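Local coordinates for protein endoglucanase FnCel5A (Fervidobacterium nodosum, PDB 3NCO) that probably hydrolyses internal beta-1,4-glucosidic bonds of cellulose, acting as an endoglucanase of glycoside hydrolase family 5, at residues Asn28-Pro33 / Asp82-Val87; Lys160-Ile165 / Arg172-Asp177. All coordinates share one frame; numbering follows the deposited sequence.

Interaction 1 of 2, residues Asn28-Pro33 / Asp82-Val87; sequences NALEAP and DRVKHV
The guanidinium group of R83, whose aliphatic stem touches L30, has V87 CG2 over the centre of one face, 3.6 Å above its plane. Its nitrogens are engaged by the continuation of the same loop that holds residues 28-33: NE forms a salt bridge with E35, and NH2 a hydrogen bond with the carbonyl of I42. The carboxylate of E31 is the second flat group. It folds back on its own loop, where E31 OE2 accepts N28 N on its syn side, 23° out of the carboxylate plane, at 2.7 Å, and E31 OE1 accepts A29 N from above that plane at 3.0 Å. A type I turn from A29 to A32 completes this bend. In the TIM barrel of this family the bend belongs to the loop leaving the first barrel strand, and the neighbouring helix 78-93 follows the second. L30 alone bridges the two, and purely through apolar contacts. Its CD2 lies 4.2 Å from R83 CG, whereas CD1 faces V84 CG2 at 4.4 Å, so the two methyls straddle successive helix residues. R83 runs out with CG anti to the backbone N (chi1 178°) and bends at chi2, which brings its flat end over V87, one turn along. I60 of strand 57-60 touches both L30 and V87.

Interaction 2 of 2, residues Lys160-Ile165 / Arg172-Asp177; sequences KVLGEI and RIVIID
This is a small, wholly apolar helix-to-strand contact in the outer layer of the barrel, where the buried side chains of helix 151-168 rest on the outward-facing side of strand 174-177. V174 is the shared partner, met by L162 and I165 from one turn to the next of the helix. The CD1 methyl of L162 makes the broader approach: it lies 3.8 Å from V174 CG2 and 3.9 Å from V174 CG1, nestling against the fork of the valine rather than a single branch, with the two side chains passing obliquely. L162 manages this because its CG stands anti to the backbone N (chi1 -175°), with CD1 carried on toward the strand. I165 instead meets V174 tip to tip, its CG2 being 3.9 Å from V174 CG2. With chi1 of -67°, the long CG1 arm of I165 is set beside the backbone N, and it is the short CG2 branch that confronts the valine.

Strand 137-140, helix 151-168 and strand 174-177 form one beta-alpha-beta unit of the (beta/alpha)8 barrel, the helix running roughly antiparallel to the strand it covers. The packing continues beyond the pair: I165 also touches F139 of strand 137-140 and W123 of helix 112-130, while V174 reaches I141. Just before the strand, the buried guanidinium group of R172 is satisfied largely by main-chain carbonyls, those of Y133, P134 and L137, with N169 OD1 accepting from NE.

Overall arrangement
From the N terminus, the chain leaves strand 22-25 and enters the loop holding residues 28-33; interaction 1 closes when helix 78-93 returns to that loop, the chain having passed through helix 44-53 and strand 57-60. Interaction 2 opens only later, on helix 151-168, and closes within a few residues at strand 174-177. The two therefore follow in series, neither nested nor crossed. Interaction 1 ties the loop after the first barrel strand to the helix after the second, and interaction 2 joins the fourth helical connection to the fifth strand. Their centres are 20 Å apart and their nearest atoms about 11 Å, without touching, at separate places around a single closed barrel.

Interaction 1 of 2, residues Asn28-Pro33 / Asp82-Val87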
ATOM      1  N   ASN A  28      -5.056   9.562  -1.701  1.00 20.04           N
ATOM      2  CA  ASN A  28      -5.258  10.916  -2.209  1.00 19.92           C
ATOM      3  C   ASN A  28      -5.443  11.937  -1.107  1.00 19.02           C
ATOM      4  O   ASN A  28      -5.992  13.010  -1.376  1.00 17.33           O
ATOM      5  CB  ASN A  28      -6.480  10.960  -3.161  1.00 20.33           C
ATOM      6  CG  ASN A  28      -6.139  10.543  -4.588  1.00 24.70           C
ATOM      7  OD1 ASN A  28      -5.603   9.481  -4.821  1.00 25.78           O
ATOM      8  ND2 ASN A  28      -6.513  11.371  -5.547  1.00 30.53           N
ATOM      9  N   ALA A  29      -5.002  11.593   0.115  1.00 17.86           N
ATOM     10  CA  ALA A  29      -5.197  12.436   1.276  1.00 16.74           C
ATOM     11  C   ALA A  29      -3.839  12.843   1.888  1.00 16.81           C
ATOM     12  O   ALA A  29      -3.299  13.901   1.534  1.00 17.30           O
ATOM     13  CB  ALA A  29      -6.101  11.750   2.339  1.00 16.42           C
ATOM     14  N   LEU A  30      -3.285  12.044   2.818  1.00 15.54           N
ATOM     15  CA  LEU A  30      -2.068  12.477   3.496  1.00 15.37           C
ATOM     16  C   LEU A  30      -0.824  12.373   2.602  1.00 14.95           C
ATOM     17  O   LEU A  30       0.249  12.823   3.058  1.00 14.51           O
ATOM     18  CB  LEU A  30      -1.802  11.660   4.759  1.00 15.19           C
ATOM     19  CG  LEU A  30      -2.728  12.105   5.907  1.00 15.27           C
ATOM     20  CD1 LEU A  30      -2.910  10.941   6.938  1.00 16.78           C
ATOM     21  CD2 LEU A  30      -2.236  13.435   6.584  1.00 16.16           C
ATOM     22  N   GLU A  31      -0.921  11.761   1.432  1.00 15.49           N
ATOM     23  CA  GLU A  31       0.223  11.776   0.489  1.00 15.80           C
ATOM     24  C   GLU A  31       0.143  12.923  -0.522  1.00 15.81           C
ATOM     25  O   GLU A  31       1.014  13.024  -1.410  1.00 16.57           O
ATOM     26  CB  GLU A  31       0.510  10.415  -0.248  1.00 15.60           C
ATOM     27  CG  GLU A  31      -0.401  10.099  -1.432  1.00 19.74           C
ATOM     28  CD  GLU A  31      -1.827   9.740  -1.115  1.00 20.84           C
ATOM     29  OE1 GLU A  31      -2.401  10.123  -0.070  1.00 18.29           O
ATOM     30  OE2 GLU A  31      -2.445   9.055  -1.965  1.00 18.57           O
ATOM     31  N   ALA A  32      -0.940  13.723  -0.448  1.00 16.29           N
ATOM     32  CA  ALA A  32      -0.975  15.004  -1.171  1.00 16.30           C
ATOM     33  C   ALA A  32       0.057  15.938  -0.572  1.00 17.36           C
ATOM     34  O   ALA A  32       0.586  15.683   0.490  1.00 18.23           O
ATOM     35  CB  ALA A  32      -2.405  15.575  -1.151  1.00 17.19           C
ATOM     36  N   PRO A  33       0.431  17.024  -1.269  1.00 17.95           N
ATOM     37  CA  PRO A  33       1.404  17.908  -0.611  1.00 18.09           C
ATOM     38  C   PRO A  33       0.894  18.461   0.727  1.00 18.25           C
ATOM     39  O   PRO A  33       1.668  18.676   1.677  1.00 18.79           O
ATOM     40  CB  PRO A  33       1.576  19.060  -1.616  1.00 18.83           C
ATOM     41  CG  PRO A  33       1.156  18.468  -2.955  1.00 21.31           C
ATOM     42  CD  PRO A  33       0.059  17.471  -2.624  1.00 19.56           C
ATOM     43  N   ASP A  82       0.940  15.059  14.841  1.00 20.06           N
ATOM     44  CA  ASP A  82      -0.282  14.984  15.656  1.00 21.14           C
ATOM     45  C   ASP A  82      -1.479  14.531  14.818  1.00 20.14           C
ATOM     46  O   ASP A  82      -2.294  13.728  15.267  1.00 20.75           O
ATOM     47  CB  ASP A  82      -0.564  16.322  16.317  1.00 22.82           C
ATOM     48  CG  ASP A  82       0.390  16.603  17.457  1.00 27.34           C
ATOM     49  OD1 ASP A  82       1.145  15.682  17.852  1.00 31.87           O
ATOM     50  OD2 ASP A  82       0.349  17.744  17.972  1.00 31.39           O
ATOM     51  N   ARG A  83      -1.542  15.044  13.606  1.00 18.68           N
ATOM     52  CA  ARG A  83      -2.599  14.652  12.668  1.00 17.22           C
ATOM     53  C   ARG A  83      -2.548  13.154  12.357  1.00 18.18           C
ATOM     54  O   ARG A  83      -3.607  12.466  12.391  1.00 18.02           O
ATOM     55  CB  ARG A  83      -2.426  15.439  11.333  1.00 17.05           C
ATOM     56  CG  ARG A  83      -3.432  15.099  10.206  1.00 17.75           C
ATOM     57  CD  ARG A  83      -4.877  15.192  10.640  1.00 20.39           C
ATOM     58  NE  ARG A  83      -5.740  14.753   9.557  1.00 16.35           N
ATOM     59  CZ  ARG A  83      -7.015  14.413   9.706  1.00 16.89           C
ATOM     60  NH1 ARG A  83      -7.602  14.488  10.913  1.00 19.31           N
ATOM     61  NH2 ARG A  83      -7.708  13.996   8.621  1.00 16.37           N
ATOM     62  N   VAL A  84      -1.348  12.670  11.974  1.00 18.44           N
ATOM     63  CA  VAL A  84      -1.235  11.233  11.658  1.00 17.95           C
ATOM     64  C   VAL A  84      -1.614  10.370  12.896  1.00 18.69           C
ATOM     65  O   VAL A  84      -2.308   9.341  12.777  1.00 18.89           O
ATOM     66  CB  VAL A  84       0.159  10.883  11.044  1.00 19.50           C
ATOM     67  CG1 VAL A  84       0.271   9.402  10.737  1.00 18.10           C
ATOM     68  CG2 VAL A  84       0.354  11.644   9.751  1.00 18.59           C
ATOM     69  N   LYS A  85      -1.137  10.791  14.063  1.00 18.71           N
ATOM     70  CA  LYS A  85      -1.462  10.062  15.311  1.00 20.25           C
ATOM     71  C   LYS A  85      -2.960  10.061  15.529  1.00 19.13           C
ATOM     72  O   LYS A  85      -3.540   9.050  15.962  1.00 19.85           O
ATOM     73  CB  LYS A  85      -0.785  10.667  16.539  1.00 19.76           C
ATOM     74  CG  LYS A  85       0.675  10.334  16.645  1.00 25.92           C
ATOM     75  CD  LYS A  85       1.428  11.174  17.661  1.00 32.86           C
ATOM     76  CE  LYS A  85       1.345  10.628  19.084  1.00 39.04           C
ATOM     77  NZ  LYS A  85       2.366  11.360  19.929  1.00 40.30           N
ATOM     78  N   HIS A  86      -3.594  11.199  15.282  1.00 18.67           N
ATOM     79  CA  HIS A  86      -5.052  11.231  15.406  1.00 18.70           C
ATOM     80  C   HIS A  86      -5.728  10.237  14.456  1.00 17.88           C
ATOM     81  O   HIS A  86      -6.611   9.465  14.839  1.00 18.50           O
ATOM     82  CB  HIS A  86      -5.606  12.627  15.171  1.00 19.57           C
ATOM     83  CG  HIS A  86      -7.096  12.644  15.044  1.00 21.23           C
ATOM     84  ND1 HIS A  86      -7.937  12.565  16.142  1.00 21.96           N
ATOM     85  CD2 HIS A  86      -7.893  12.638  13.951  1.00 21.50           C
ATOM     86  CE1 HIS A  86      -9.198  12.565  15.724  1.00 24.29           C
ATOM     87  NE2 HIS A  86      -9.197  12.610  14.393  1.00 20.53           N
ATOM     88  N   VAL A  87      -5.256  10.217  13.201  1.00 17.51           N
ATOM     89  CA  VAL A  87      -5.892   9.367  12.202  1.00 16.72           C
ATOM     90  C   VAL A  87      -5.670   7.869  12.518  1.00 16.12           C
ATOM     91  O   VAL A  87      -6.546   7.020  12.315  1.00 17.22           O
ATOM     92  CB  VAL A  87      -5.315   9.745  10.808  1.00 18.86           C
ATOM     93  CG1 VAL A  87      -5.573   8.697   9.807  1.00 19.30           C
ATOM     94  CG2 VAL A  87      -5.896  11.068  10.368  1.00 18.05           C
TER

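Interaction 2 of 2, residues Lys160-Ile165 / Arg172-Asp177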
ATOM      1  N   LYS A 160      18.814  -0.040   6.364  1.00 17.41           N
ATOM      2  CA  LYS A 160      19.240   1.031   7.277  1.00 17.33           C
ATOM      3  C   LYS A 160      18.028   1.612   7.979  1.00 17.58           C
ATOM      4  O   LYS A 160      18.041   1.860   9.213  1.00 19.18           O
ATOM      5  CB  LYS A 160      19.968   2.114   6.512  1.00 18.13           C
ATOM      6  CG  LYS A 160      21.236   1.559   5.838  1.00 20.43           C
ATOM      7  CD  LYS A 160      21.965   2.637   5.070  1.00 23.19           C
ATOM      8  CE  LYS A 160      23.182   2.025   4.363  1.00 26.69           C
ATOM      9  NZ  LYS A 160      23.772   2.993   3.394  1.00 29.43           N
ATOM     10  N   VAL A 161      16.936   1.755   7.211  1.00 16.49           N
ATOM     11  CA  VAL A 161      15.723   2.309   7.815  1.00 16.92           C
ATOM     12  C   VAL A 161      15.218   1.317   8.865  1.00 17.14           C
ATOM     13  O   VAL A 161      14.890   1.702   9.999  1.00 19.76           O
ATOM     14  CB  VAL A 161      14.636   2.596   6.759  1.00 16.12           C
ATOM     15  CG1 VAL A 161      13.456   3.171   7.486  1.00 16.72           C
ATOM     16  CG2 VAL A 161      15.158   3.619   5.765  1.00 17.23           C
ATOM     17  N   LEU A 162      15.159   0.041   8.468  1.00 18.26           N
ATOM     18  CA  LEU A 162      14.680  -1.032   9.360  1.00 17.89           C
ATOM     19  C   LEU A 162      15.476  -1.057  10.675  1.00 19.50           C
ATOM     20  O   LEU A 162      14.887  -1.183  11.761  1.00 18.94           O
ATOM     21  CB  LEU A 162      14.813  -2.385   8.675  1.00 18.71           C
ATOM     22  CG  LEU A 162      14.244  -3.606   9.425  1.00 17.87           C
ATOM     23  CD1 LEU A 162      12.747  -3.403   9.745  1.00 17.84           C
ATOM     24  CD2 LEU A 162      14.466  -4.828   8.550  1.00 20.01           C
ATOM     25  N   GLY A 163      16.798  -0.878  10.575  1.00 18.20           N
ATOM     26  CA  GLY A 163      17.662  -0.784  11.759  1.00 19.29           C
ATOM     27  C   GLY A 163      17.211   0.287  12.739  1.00 20.92           C
ATOM     28  O   GLY A 163      17.146   0.052  13.985  1.00 21.11           O
ATOM     29  N   GLU A 164      16.874   1.474  12.221  1.00 19.80           N
ATOM     30  CA  GLU A 164      16.401   2.553  13.096  1.00 20.86           C
ATOM     31  C   GLU A 164      15.018   2.241  13.658  1.00 21.11           C
ATOM     32  O   GLU A 164      14.736   2.499  14.832  1.00 22.65           O
ATOM     33  CB  GLU A 164      16.367   3.879  12.339  1.00 22.69           C
ATOM     34  CG  GLU A 164      17.786   4.438  12.129  1.00 26.96           C
ATOM     35  CD  GLU A 164      18.463   4.800  13.443  1.00 32.06           C
ATOM     36  OE1 GLU A 164      17.779   5.156  14.425  1.00 35.17           O
ATOM     37  OE2 GLU A 164      19.700   4.725  13.489  1.00 37.78           O
ATOM     38  N   ILE A 165      14.142   1.681  12.831  1.00 17.53           N
ATOM     39  CA  ILE A 165      12.836   1.271  13.354  1.00 18.42           C
ATOM     40  C   ILE A 165      12.985   0.274  14.502  1.00 18.99           C
ATOM     41  O   ILE A 165      12.304   0.398  15.548  1.00 20.65           O
ATOM     42  CB  ILE A 165      11.953   0.658  12.220  1.00 16.79           C
ATOM     43  CG1 ILE A 165      11.571   1.744  11.182  1.00 16.65           C
ATOM     44  CG2 ILE A 165      10.701  -0.087  12.794  1.00 18.75           C
ATOM     45  CD1 ILE A 165      10.892   1.205   9.885  1.00 17.36           C
ATOM     46  N   ARG A 172       7.546  -5.063  15.711  1.00 16.81           N
ATOM     47  CA  ARG A 172       6.444  -4.562  14.889  1.00 17.69           C
ATOM     48  C   ARG A 172       6.618  -4.998  13.454  1.00 17.07           C
ATOM     49  O   ARG A 172       7.737  -4.985  12.906  1.00 17.65           O
ATOM     50  CB  ARG A 172       6.346  -3.036  14.920  1.00 16.90           C
ATOM     51  CG  ARG A 172       4.984  -2.531  14.349  1.00 18.50           C
ATOM     52  CD  ARG A 172       4.891  -1.005  14.447  1.00 17.53           C
ATOM     53  NE  ARG A 172       4.988  -0.571  15.866  1.00 15.75           N
ATOM     54  CZ  ARG A 172       4.010  -0.685  16.779  1.00 20.46           C
ATOM     55  NH1 ARG A 172       2.807  -1.173  16.434  1.00 20.32           N
ATOM     56  NH2 ARG A 172       4.248  -0.298  18.023  1.00 20.47           N
ATOM     57  N   ILE A 173       5.508  -5.377  12.849  1.00 17.14           N
ATOM     58  CA  ILE A 173       5.557  -5.724  11.434  1.00 17.42           C
ATOM     59  C   ILE A 173       6.051  -4.533  10.581  1.00 16.46           C
ATOM     60  O   ILE A 173       5.526  -3.420  10.697  1.00 18.07           O
ATOM     61  CB  ILE A 173       4.212  -6.192  10.949  1.00 17.43           C
ATOM     62  CG1 ILE A 173       3.863  -7.549  11.580  1.00 21.20           C
ATOM     63  CG2 ILE A 173       4.218  -6.266   9.399  1.00 18.61           C
ATOM     64  CD1 ILE A 173       4.680  -8.716  11.083  1.00 20.76           C
ATOM     65  N   VAL A 174       7.034  -4.771   9.708  1.00 16.89           N
ATOM     66  CA  VAL A 174       7.455  -3.750   8.766  1.00 15.28           C
ATOM     67  C   VAL A 174       7.283  -4.339   7.366  1.00 16.54           C
ATOM     68  O   VAL A 174       7.772  -5.464   7.084  1.00 16.44           O
ATOM     69  CB  VAL A 174       8.937  -3.358   9.007  1.00 16.04           C
ATOM     70  CG1 VAL A 174       9.517  -2.432   7.841  1.00 15.98           C
ATOM     71  CG2 VAL A 174       9.042  -2.729  10.404  1.00 17.87           C
ATOM     72  N   ILE A 175       6.599  -3.594   6.492  1.00 15.66           N
ATOM     73  CA  ILE A 175       6.295  -4.071   5.136  1.00 15.29           C
ATOM     74  C   ILE A 175       7.332  -3.488   4.189  1.00 15.04           C
ATOM     75  O   ILE A 175       7.562  -2.275   4.191  1.00 16.54           O
ATOM     76  CB  ILE A 175       4.885  -3.615   4.706  1.00 16.27           C
ATOM     77  CG1 ILE A 175       3.855  -4.420   5.506  1.00 14.75           C
ATOM     78  CG2 ILE A 175       4.615  -3.826   3.190  1.00 13.73           C
ATOM     79  CD1 ILE A 175       2.556  -3.694   5.649  1.00 16.06           C
ATOM     80  N   ILE A 176       7.928  -4.386   3.405  1.00 15.18           N
ATOM     81  CA  ILE A 176       8.961  -4.051   2.420  1.00 16.12           C
ATOM     82  C   ILE A 176       8.414  -4.143   0.990  1.00 16.24           C
ATOM     83  O   ILE A 176       7.983  -5.220   0.546  1.00 15.82           O
ATOM     84  CB  ILE A 176      10.180  -5.054   2.538  1.00 17.48           C
ATOM     85  CG1 ILE A 176      10.631  -5.164   3.982  1.00 19.14           C
ATOM     86  CG2 ILE A 176      11.311  -4.679   1.602  1.00 17.24           C
ATOM     87  CD1 ILE A 176      10.927  -3.831   4.678  1.00 22.15           C
ATOM     88  N   ASP A 177       8.401  -3.019   0.280  1.00 13.82           N
ATOM     89  CA  ASP A 177       7.912  -2.993  -1.110  1.00 13.30           C
ATOM     90  C   ASP A 177       8.911  -3.550  -2.097  1.00 15.96           C
ATOM     91  O   ASP A 177      10.084  -3.333  -2.004  1.00 15.22           O
ATOM     92  CB  ASP A 177       7.595  -1.550  -1.552  1.00 13.73           C
ATOM     93  CG  ASP A 177       6.242  -1.023  -0.904  1.00 13.74           C
ATOM     94  OD1 ASP A 177       6.034  -1.266   0.318  1.00 16.09           O
ATOM     95  OD2 ASP A 177       5.453  -0.316  -1.593  1.00 15.34           O
TER